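Local coordinates for protein acyl-CoA dehydrogenase (Mycobacterium thermoresistibile, PDB 3PFD) that catalyses the FAD-dependent dehydrogenation of saturated acyl-CoA to 2,3-dehydroacyl-CoA, passing the electrons on to an acceptor, at residues 259-264 against 310-315; 332-337 against 381-386. One frame throughout, in Å; residues are numbered along the deposited sequence.

Contact 1: residues 259-264 against 310-315; sequences IGAQAV and LMVYSA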
loop_
_atom_site.group_PDB
_atom_site.type_symbol
_atom_site.label_atom_id
_atom_site.label_comp_id
_atom_site.label_asym_id
_atom_site.label_seq_id
_atom_site.Cartn_x
_atom_site.Cartn_y
_atom_site.Cartn_z
ATOM N N ILE C 259 23.062 -0.990 -5.417
ATOM C CA ILE C 259 21.822 -1.190 -6.160
ATOM C C ILE C 259 20.680 -0.377 -5.535
ATOM O O ILE C 259 19.833 0.156 -6.235
ATOM C CB ILE C 259 21.467 -2.681 -6.311
ATOM C CG1 ILE C 259 22.570 -3.410 -7.118
ATOM C CG2 ILE C 259 20.090 -2.855 -6.977
ATOM C CD1 ILE C 259 22.928 -2.778 -8.469
ATOM N N GLY C 260 20.684 -0.238 -4.222
ATOM C CA GLY C 260 19.816 0.760 -3.586
ATOM C C GLY C 260 20.055 2.142 -4.173
ATOM O O GLY C 260 19.094 2.866 -4.528
ATOM N N ALA C 261 21.332 2.528 -4.269
ATOM C CA ALA C 261 21.699 3.856 -4.786
ATOM C C ALA C 261 21.252 4.042 -6.228
ATOM O O ALA C 261 20.806 5.123 -6.639
ATOM C CB ALA C 261 23.229 4.084 -4.667
ATOM N N GLN C 262 21.421 2.991 -7.017
ATOM C CA GLN C 262 20.921 2.989 -8.389
ATOM C C GLN C 262 19.400 3.278 -8.446
ATOM O O GLN C 262 18.915 4.105 -9.248
ATOM C CB GLN C 262 21.240 1.634 -9.041
ATOM C CG GLN C 262 20.718 1.465 -10.460
ATOM C CD GLN C 262 21.025 0.084 -10.987
ATOM O OE1 GLN C 262 20.358 -0.881 -10.639
ATOM N NE2 GLN C 262 22.069 -0.024 -11.800
ATOM N N ALA C 263 18.673 2.573 -7.594
ATOM C CA ALA C 263 17.228 2.692 -7.535
ATOM C C ALA C 263 16.860 4.099 -7.078
ATOM O O ALA C 263 15.930 4.708 -7.623
ATOM C CB ALA C 263 16.644 1.650 -6.595
ATOM N N VAL C 264 17.583 4.621 -6.089
ATOM C CA VAL C 264 17.346 6.005 -5.622
ATOM C C VAL C 264 17.519 6.956 -6.825
ATOM O O VAL C 264 16.677 7.816 -7.064
ATOM C CB VAL C 264 18.285 6.399 -4.421
ATOM C CG1 VAL C 264 18.259 7.937 -4.132
ATOM C CG2 VAL C 264 17.903 5.654 -3.123
ATOM N N LEU C 310 18.851 8.151 2.348
ATOM C CA LEU C 310 19.530 8.136 3.628
ATOM C C LEU C 310 19.862 6.725 4.141
ATOM O O LEU C 310 20.936 6.503 4.725
ATOM C CB LEU C 310 18.696 8.888 4.661
ATOM C CG LEU C 310 18.537 10.354 4.268
ATOM C CD1 LEU C 310 17.395 10.981 5.079
ATOM C CD2 LEU C 310 19.885 11.089 4.494
ATOM N N MET C 311 18.944 5.781 3.927
ATOM C CA MET C 311 19.196 4.415 4.353
ATOM C C MET C 311 20.271 3.727 3.478
ATOM O O MET C 311 21.082 2.955 3.981
ATOM C CB MET C 311 17.911 3.597 4.420
ATOM C CG MET C 311 18.167 2.228 5.052
ATOM S SD MET C 311 16.759 1.513 5.887
ATOM C CE MET C 311 15.746 0.998 4.520
ATOM N N VAL C 312 20.273 4.004 2.179
ATOM C CA VAL C 312 21.417 3.619 1.334
ATOM C C VAL C 312 22.781 4.177 1.844
ATOM O O VAL C 312 23.759 3.409 2.020
ATOM C CB VAL C 312 21.177 4.001 -0.166
ATOM C CG1 VAL C 312 22.490 3.898 -0.990
ATOM C CG2 VAL C 312 20.078 3.123 -0.755
ATOM N N TYR C 313 22.856 5.480 2.120
ATOM C CA TYR C 313 24.138 6.043 2.557
ATOM C C TYR C 313 24.592 5.461 3.916
ATOM O O TYR C 313 25.764 5.207 4.133
ATOM C CB TYR C 313 24.151 7.579 2.580
ATOM C CG TYR C 313 23.857 8.254 1.257
ATOM C CD1 TYR C 313 23.963 7.553 0.040
ATOM C CD2 TYR C 313 23.517 9.611 1.213
ATOM C CE1 TYR C 313 23.672 8.178 -1.178
ATOM C CE2 TYR C 313 23.243 10.239 0.006
ATOM C CZ TYR C 313 23.323 9.521 -1.184
ATOM O OH TYR C 313 23.042 10.154 -2.388
ATOM N N SER C 314 23.627 5.261 4.812
ATOM C CA SER C 314 23.870 4.668 6.102
ATOM C C SER C 314 24.424 3.228 5.994
ATOM O O SER C 314 25.439 2.879 6.612
ATOM C CB SER C 314 22.568 4.693 6.898
ATOM O OG SER C 314 22.849 4.432 8.246
ATOM N N ALA C 315 23.761 2.411 5.201
ATOM C CA ALA C 315 24.207 1.062 4.953
ATOM C C ALA C 315 25.626 1.036 4.357
ATOM O O ALA C 315 26.454 0.212 4.758
ATOM C CB ALA C 315 23.227 0.360 4.018
#
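In the C-terminal helical bundle of the acyl-CoA dehydrogenase fold, helix 256-280 packs nearly antiparallel against helix 292-321, with Val312 of the second helix set against Gly260, Ala261 and Val264 of the first. The segment axes come within 9.2 Å of each other at a crossing angle of -157°. Val312 does most of the touching, and its two methyls divide the work. CG2 lies directly on the backbone of the facing helix, 3.6 Å from Gly260 C. Glycine suits this spot because, having no side chain, it lets the methyl reach the backbone itself, with Gly260 CA and Val312 CA 5.9 Å apart. The other methyl, CG1, stands anti to the backbone N of its own residue (chi1 167°), which carries it to the next residue of the opposing helix, where it meets Ala261 CB at 3.8 Å. Alanine's single methyl gives an apolar surface without pushing the helices apart. One turn on from Gly260, Val264 passes alongside Val312 the opposite way, Val264 CG2 touching Val312 CG2 at 4.1 Å. Helix 80-91 adds to this region: Cys84 touches Ala261, Glu88 touches Val264, and Ile85 lies against Tyr313, whose hydroxyl is hydrogen-bonded to Glu88 and Arg27. The contact is small and buried, made by methyl groups against each other and against helix backbone. It fits one branched side chain against a glycine, an alanine and a second valine, so the spacing probably follows from shape, with no polar bond across the segments to direct it.

Contact 2: residues 332-337 against 381-386; sequences ASKCFA and QIQRVV. With FDA (dihydroflavine-adenine dinucleotide), chain B.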
loop_
_atom_site.group_PDB
_atom_site.type_symbol
_atom_site.label_atom_id
_atom_site.label_comp_id
_atom_site.label_asym_id
_atom_site.label_seq_id
_atom_site.Cartn_x
_atom_site.Cartn_y
_atom_site.Cartn_z
ATOM N N ALA C 332 18.016 -4.325 3.777
ATOM C CA ALA C 332 16.984 -3.291 3.959
ATOM C C ALA C 332 17.106 -2.168 2.940
ATOM O O ALA C 332 16.124 -1.803 2.304
ATOM C CB ALA C 332 17.016 -2.694 5.414
ATOM N N SER C 333 18.309 -1.623 2.798
ATOM C CA SER C 333 18.526 -0.450 1.951
ATOM C C SER C 333 18.288 -0.741 0.469
ATOM O O SER C 333 17.699 0.080 -0.260
ATOM C CB SER C 333 19.933 0.114 2.152
ATOM O OG SER C 333 20.913 -0.679 1.519
ATOM N N LYS C 334 18.710 -1.927 0.045
ATOM C CA LYS C 334 18.476 -2.378 -1.323
ATOM C C LYS C 334 16.967 -2.674 -1.561
ATOM O O LYS C 334 16.378 -2.199 -2.553
ATOM C CB LYS C 334 19.379 -3.582 -1.654
ATOM C CG LYS C 334 19.419 -4.024 -3.170
ATOM C CD LYS C 334 18.183 -4.880 -3.522
ATOM C CE LYS C 334 18.368 -5.720 -4.776
ATOM N NZ LYS C 334 17.065 -6.373 -5.201
ATOM N N CYS C 335 16.352 -3.439 -0.651
ATOM C CA CYS C 335 14.935 -3.802 -0.779
ATOM C C CYS C 335 14.042 -2.559 -0.772
ATOM O O CYS C 335 13.203 -2.389 -1.657
ATOM C CB CYS C 335 14.501 -4.772 0.348
ATOM S SG CYS C 335 12.816 -5.405 0.186
ATOM N N PHE C 336 14.238 -1.676 0.206
ATOM C CA PHE C 336 13.398 -0.446 0.314
ATOM C C PHE C 336 13.574 0.489 -0.890
ATOM O O PHE C 336 12.589 0.921 -1.505
ATOM C CB PHE C 336 13.717 0.320 1.606
ATOM C CG PHE C 336 12.778 1.487 1.878
ATOM C CD1 PHE C 336 11.429 1.261 2.182
ATOM C CD2 PHE C 336 13.245 2.795 1.831
ATOM C CE1 PHE C 336 10.570 2.328 2.449
ATOM C CE2 PHE C 336 12.401 3.887 2.109
ATOM C CZ PHE C 336 11.054 3.654 2.414
ATOM N N ALA C 337 14.817 0.827 -1.221
ATOM C CA ALA C 337 15.036 1.718 -2.371
ATOM C C ALA C 337 14.423 1.189 -3.657
ATOM O O ALA C 337 13.862 1.955 -4.432
ATOM C CB ALA C 337 16.512 2.048 -2.587
ATOM N N GLN C 381 12.447 -10.760 -2.193
ATOM C CA GLN C 381 12.015 -11.848 -1.265
ATOM C C GLN C 381 13.216 -12.389 -0.456
ATOM O O GLN C 381 13.130 -12.591 0.745
ATOM C CB GLN C 381 11.334 -13.001 -2.039
ATOM C CG GLN C 381 9.945 -12.629 -2.635
ATOM C CD GLN C 381 10.059 -11.510 -3.675
ATOM O OE1 GLN C 381 10.858 -11.617 -4.608
ATOM N NE2 GLN C 381 9.302 -10.406 -3.486
ATOM N N ILE C 382 14.314 -12.653 -1.142
ATOM C CA ILE C 382 15.574 -13.062 -0.507
ATOM C C ILE C 382 16.064 -11.952 0.460
ATOM O O ILE C 382 16.554 -12.259 1.532
ATOM C CB ILE C 382 16.627 -13.403 -1.586
ATOM C CG1 ILE C 382 16.268 -14.730 -2.303
ATOM C CG2 ILE C 382 18.085 -13.488 -1.001
ATOM C CD1 ILE C 382 15.964 -15.958 -1.356
ATOM N N GLN C 383 15.904 -10.674 0.087
ATOM C CA GLN C 383 16.282 -9.580 1.004
ATOM C C GLN C 383 15.522 -9.691 2.336
ATOM O O GLN C 383 16.110 -9.506 3.430
ATOM C CB GLN C 383 16.091 -8.196 0.365
ATOM C CG GLN C 383 16.859 -7.957 -0.974
ATOM C CD GLN C 383 18.381 -8.186 -0.869
ATOM O OE1 GLN C 383 18.944 -8.147 0.212
ATOM N NE2 GLN C 383 19.042 -8.397 -2.008
ATOM N N ARG C 384 14.224 -10.016 2.227
ATOM C CA ARG C 384 13.343 -10.221 3.391
ATOM C C ARG C 384 13.695 -11.460 4.213
ATOM O O ARG C 384 13.490 -11.487 5.452
ATOM C CB ARG C 384 11.859 -10.241 2.972
ATOM C CG ARG C 384 11.322 -8.840 2.563
ATOM C CD ARG C 384 9.853 -8.843 2.082
ATOM N NE ARG C 384 9.420 -7.471 1.781
ATOM C CZ ARG C 384 9.486 -6.880 0.589
ATOM N NH1 ARG C 384 9.968 -7.533 -0.470
ATOM N NH2 ARG C 384 9.051 -5.632 0.452
ATOM N N VAL C 385 14.193 -12.491 3.535
ATOM C CA VAL C 385 14.733 -13.659 4.239
ATOM C C VAL C 385 15.948 -13.237 5.081
ATOM O O VAL C 385 15.995 -13.524 6.277
ATOM C CB VAL C 385 15.126 -14.822 3.277
ATOM C CG1 VAL C 385 15.849 -15.913 4.043
ATOM C CG2 VAL C 385 13.890 -15.404 2.579
ATOM N N VAL C 386 16.882 -12.516 4.473
ATOM C CA VAL C 386 18.110 -12.036 5.176
ATOM C C VAL C 386 17.757 -11.119 6.362
ATOM O O VAL C 386 18.273 -11.281 7.489
ATOM C CB VAL C 386 19.088 -11.291 4.206
ATOM C CG1 VAL C 386 20.227 -10.555 4.988
ATOM C CG2 VAL C 386 19.685 -12.238 3.109
HETATM P PA FDA B . 14.503 -17.687 -8.835
HETATM O O1A FDA B . 15.523 -17.915 -7.754
HETATM O O2A FDA B . 13.964 -18.841 -9.643
HETATM O O5B FDA B . 13.264 -16.914 -8.151
HETATM C C5B FDA B . 11.926 -16.981 -8.656
HETATM C C4B FDA B . 10.972 -16.366 -7.622
HETATM O O4B FDA B . 10.937 -17.167 -6.436
HETATM C C3B FDA B . 11.432 -14.976 -7.176
HETATM O O3B FDA B . 10.259 -14.198 -6.897
HETATM C C2B FDA B . 12.166 -15.250 -5.874
HETATM O O2B FDA B . 12.172 -14.126 -4.990
HETATM C C1B FDA B . 11.348 -16.392 -5.315
HETATM N N9A FDA B . 12.088 -17.189 -4.316
HETATM C C8A FDA B . 13.132 -18.003 -4.555
HETATM N N7A FDA B . 13.531 -18.570 -3.389
HETATM C C5A FDA B . 12.727 -18.101 -2.403
HETATM C C6A FDA B . 12.670 -18.322 -1.017
HETATM N N6A FDA B . 13.567 -19.162 -0.412
HETATM N N1A FDA B . 11.713 -17.686 -0.289
HETATM C C2A FDA B . 10.847 -16.851 -0.906
HETATM N N3A FDA B . 10.868 -16.617 -2.238
HETATM C C4A FDA B . 11.809 -17.226 -3.004
HETATM N N1 FDA B . 23.818 -12.887 -11.701
HETATM C C2 FDA B . 25.180 -12.935 -11.826
HETATM O O2 FDA B . 25.841 -13.936 -11.438
HETATM N N3 FDA B . 25.841 -11.897 -12.382
HETATM C C4 FDA B . 25.173 -10.803 -12.815
HETATM O O4 FDA B . 25.843 -9.891 -13.329
HETATM C C4X FDA B . 23.773 -10.712 -12.680
HETATM N N5 FDA B . 23.076 -9.686 -13.209
HETATM C C5X FDA B . 21.791 -9.844 -13.570
HETATM C C6 FDA B . 21.207 -9.028 -14.550
HETATM C C7 FDA B . 19.885 -9.265 -14.967
HETATM C C7M FDA B . 19.248 -8.381 -16.018
HETATM C C8 FDA B . 19.138 -10.281 -14.387
HETATM C C8M FDA B . 17.703 -10.553 -14.804
HETATM C C9 FDA B . 19.711 -11.077 -13.414
HETATM C C9A FDA B . 21.036 -10.874 -13.014
HETATM N N10 FDA B . 21.685 -11.837 -12.212
HETATM C C10 FDA B . 23.102 -11.789 -12.113
HETATM C "C1'" FDA B . 20.942 -12.993 -11.706
HETATM C "C2'" FDA B . 20.055 -12.627 -10.508
HETATM O "O2'" FDA B . 20.805 -12.382 -9.297
HETATM C "C3'" FDA B . 19.019 -13.720 -10.353
HETATM O "O3'" FDA B . 18.014 -13.531 -11.381
HETATM C "C4'" FDA B . 18.359 -13.706 -8.961
HETATM O "O4'" FDA B . 19.289 -14.143 -7.966
HETATM C "C5'" FDA B . 17.130 -14.603 -8.898
HETATM O "O5'" FDA B . 17.437 -15.880 -9.473
HETATM P P FDA B . 16.451 -16.483 -10.593
HETATM O O1P FDA B . 16.334 -15.463 -11.698
HETATM O O2P FDA B . 16.894 -17.891 -10.915
HETATM O O3P FDA B . 15.019 -16.512 -9.852
#
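Lys334 and Cys335 of helix 326-352 face Gln383 and Arg384 of helix 380-391, the N-to-C directions of the two segments 144° apart, roughly antiparallel. Lys334 comes first: bent at chi2 (-80°), its chain runs across the Gln383 side chain nearly perpendicularly, with Lys334 CE 3.9 Å from Gln383 NE2. This is contact between a methylene and an amide. Lys334 NZ is hydrogen-bonded to Thr373 O, Gly378 O and Asn380 OD1, and Gln383 NE2 is hydrogen-bonded to Gly378 O; a long lysine chain suits the place, its ammonium bonded to the end of helix 363-373, the connection after it and the first residue of helix 380-391. Next along, Cys335 meets both partners. Its CB rests on Gln383 CB at 3.8 Å, and its sulfur, anti to the backbone N (chi1 -174°), is carried over one face of the Arg384 guanidinium, 3.5 Å above the plane and offset toward the rim; SG lies 3.6 Å from Arg384 NH1. A small, polarisable thiol fits against this flat cation. Arg384, extended from CG to NE, sends NH2 to Asp339 and NE to Asp300 of a second subunit, two salt bridges that fix how its plane is turned. At the start of the partner segment, Gln381 OE1 accepts a hydrogen bond of 2.9 Å from O2B of the reduced FAD, and another from Gln350 of a third subunit, so the adenosine ribose is held where subunits meet. Behind this contact, Phe336 is buried on helix 292-321 against Ala307, Ala308 and Met311, and Ala337 touches Val264 of helix 256-280, placing helix 326-352 between those bundle helices and helix 380-391.

How the contacts relate
From the N terminus, the chain first supplies segment 259-264, on helix 256-280. Contact 1 closes a loop of 45 intervening residues, mostly helical, when helix 292-321 returns alongside it. The next helix in the chain, 326-352, opens contact 2, and after 43 intervening residues helix 380-391 closes that loop. The two loops follow in series, neither nested nor crossed. The centres of the two contacts lie about 12 Å apart, yet they touch: Ala337 CB packs on Gly260 O at 3.3 Å, and Ser333 meets Ala315 and Met311. Helix 326-352 thus links the bundle core to the C-terminal helix at the cofactor, and both contacts border the second subunit.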